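Local coordinates for protein sortase (Streptomyces avermitilis, PDB 5GO5) that is a class E sortase, probably a cysteine transpeptidase that joins surface proteins to the cell wall through an acyl-thioester intermediate, at residues Val121-Gly125 against Thr126-Thr130. Numbering follows the deposited sequence.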
loop_
_atom_site.group_PDB
_atom_site.type_symbol
_atom_site.label_atom_id
_atom_site.label_comp_id
_atom_site.label_asym_id
_atom_site.label_seq_id
_atom_site.Cartn_x
_atom_site.Cartn_y
_atom_site.Cartn_z
ATOM N N VAL A 121 1.415 4.112 6.469
ATOM C CA VAL A 121 1.058 3.674 7.791
ATOM C C VAL A 121 -0.300 3.009 7.753
ATOM O O VAL A 121 -1.224 3.581 7.160
ATOM C CB VAL A 121 0.996 4.853 8.777
ATOM C CG1 VAL A 121 0.642 4.388 10.174
ATOM C CG2 VAL A 121 2.365 5.546 8.818
ATOM N N LEU A 122 -0.408 1.815 8.337
ATOM C CA LEU A 122 -1.682 1.145 8.460
ATOM C C LEU A 122 -1.993 0.740 9.864
ATOM O O LEU A 122 -1.093 0.414 10.657
ATOM C CB LEU A 122 -1.765 -0.109 7.602
ATOM C CG LEU A 122 -1.683 0.152 6.099
ATOM C CD1 LEU A 122 -0.276 0.010 5.552
ATOM C CD2 LEU A 122 -2.657 -0.707 5.297
ATOM N N THR A 123 -3.285 0.729 10.168
ATOM C CA THR A 123 -3.774 0.131 11.385
ATOM C C THR A 123 -4.767 -0.978 11.053
ATOM O O THR A 123 -5.596 -0.821 10.135
ATOM C CB THR A 123 -4.403 1.143 12.382
ATOM O OG1 THR A 123 -4.989 0.416 13.466
ATOM C CG2 THR A 123 -5.437 2.043 11.724
ATOM N N ASP A 124 -4.662 -2.071 11.781
ATOM C CA ASP A 124 -5.679 -3.159 11.742
ATOM C C ASP A 124 -6.618 -3.106 12.943
ATOM O O ASP A 124 -7.379 -4.053 13.165
ATOM C CB ASP A 124 -5.047 -4.539 11.623
ATOM C CG ASP A 124 -4.161 -4.899 12.796
ATOM O OD1 ASP A 124 -4.093 -4.121 13.745
ATOM O OD2 ASP A 124 -3.439 -5.928 12.714
ATOM N N GLY A 125 -6.521 -2.054 13.737
ATOM C CA GLY A 125 -7.310 -1.942 14.946
ATOM C C GLY A 125 -6.588 -2.370 16.204
ATOM O O GLY A 125 -7.017 -2.017 17.331
ATOM N N THR A 126 -5.527 -3.135 16.028
ATOM C CA THR A 126 -4.680 -3.627 17.149
ATOM C C THR A 126 -3.286 -3.017 17.103
ATOM O O THR A 126 -2.724 -2.626 18.154
ATOM C CB THR A 126 -4.595 -5.131 17.100
ATOM O OG1 THR A 126 -5.897 -5.648 17.371
ATOM C CG2 THR A 126 -3.630 -5.705 18.130
ATOM N N THR A 127 -2.723 -2.994 15.903
ATOM C CA THR A 127 -1.338 -2.572 15.673
ATOM C C THR A 127 -1.227 -1.516 14.587
ATOM O O THR A 127 -1.943 -1.571 13.581
ATOM C CB THR A 127 -0.499 -3.802 15.260
ATOM O OG1 THR A 127 -0.628 -4.848 16.255
ATOM C CG2 THR A 127 0.960 -3.508 15.029
ATOM N N TRP A 128 -0.313 -0.574 14.795
ATOM C CA TRP A 128 0.098 0.362 13.811
ATOM C C TRP A 128 1.354 -0.154 13.140
ATOM O O TRP A 128 2.334 -0.414 13.809
ATOM C CB TRP A 128 0.494 1.684 14.438
ATOM C CG TRP A 128 -0.682 2.522 14.920
ATOM C CD1 TRP A 128 -1.062 2.729 16.202
ATOM C CD2 TRP A 128 -1.570 3.273 14.100
ATOM N NE1 TRP A 128 -2.159 3.583 16.246
ATOM C CE2 TRP A 128 -2.480 3.936 14.959
ATOM C CE3 TRP A 128 -1.672 3.469 12.726
ATOM C CZ2 TRP A 128 -3.483 4.756 14.479
ATOM C CZ3 TRP A 128 -2.648 4.308 12.255
ATOM C CH2 TRP A 128 -3.542 4.923 13.124
ATOM N N PHE A 129 1.322 -0.227 11.816
ATOM C CA PHE A 129 2.445 -0.687 11.002
ATOM C C PHE A 129 2.957 0.498 10.230
ATOM O O PHE A 129 2.194 1.110 9.463
ATOM C CB PHE A 129 1.949 -1.763 10.009
ATOM C CG PHE A 129 1.377 -2.990 10.656
ATOM C CD1 PHE A 129 0.042 -3.026 11.065
ATOM C CD2 PHE A 129 2.186 -4.106 10.900
ATOM C CE1 PHE A 129 -0.490 -4.170 11.671
ATOM C CE2 PHE A 129 1.650 -5.263 11.490
ATOM C CZ PHE A 129 0.320 -5.281 11.875
ATOM N N THR A 130 4.253 0.803 10.349
ATOM C CA THR A 130 4.859 1.849 9.564
ATOM C C THR A 130 5.787 1.243 8.546
ATOM O O THR A 130 6.804 0.661 8.932
ATOM C CB THR A 130 5.670 2.837 10.430
ATOM O OG1 THR A 130 4.783 3.445 11.377
ATOM C CG2 THR A 130 6.278 3.912 9.606
HETATM O O HOH W 1 -1.987 -6.849 14.731
#
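A tight β-hairpin of the sortase β-barrel brings V121-T123 against T127-T130, with D124, G125 and T126 making the turn. The strands run antiparallel, at 162°. L122 and F129 form the hydrogen-bonded pair: F129 N gives a nearly straight bond to L122 O (2.8 Å), and L122 N returns one to F129 O. V121, T123, W128 and T130 share one face of the sheet; L122 and F129 lie on the other.

W128 reaches back across the hairpin on the first face. T123 CB sits over the six-membered part of the W128 indole, 3.7 Å from its centroid, a CH-π contact. T123 CG2 touches the same ring at CZ3 and CH2. V121 CG1 meets W128 CE3 obliquely, at 3.6 Å. P196 and L199 from the C-terminal segment also touch the indole. With alanine instead of W128, T123 CB and V121 CG1 are likely to lose their aromatic partner, and P196 and L199 a side chain they touch.

Side-chain and backbone polar groups hold the turn. D124 N gives a longer bond to T127 O, at 3.3 Å. T123 OG1 accepts from G125 N at 2.9 Å, an ST turn. G125 has a positive phi; a side chain would collide with the carbonyl O of D124, so glycine suits the position. A chi1 of 62° turns the D124 carboxylate back over the turn, to T126 N and T127 N. D124 OD1 accepts from T127 N at 2.8 Å, nearly along its C-O axis. D124 OD1 also accepts from T126 N at 2.9 Å, out of the carboxylate plane. D124 OD2 comes to the edge of the F129 ring near CE1, with carboxylate and ring almost perpendicular. A water donates to D124 OD2 at 2.7 Å and also hydrogen-bonds T127 OG1.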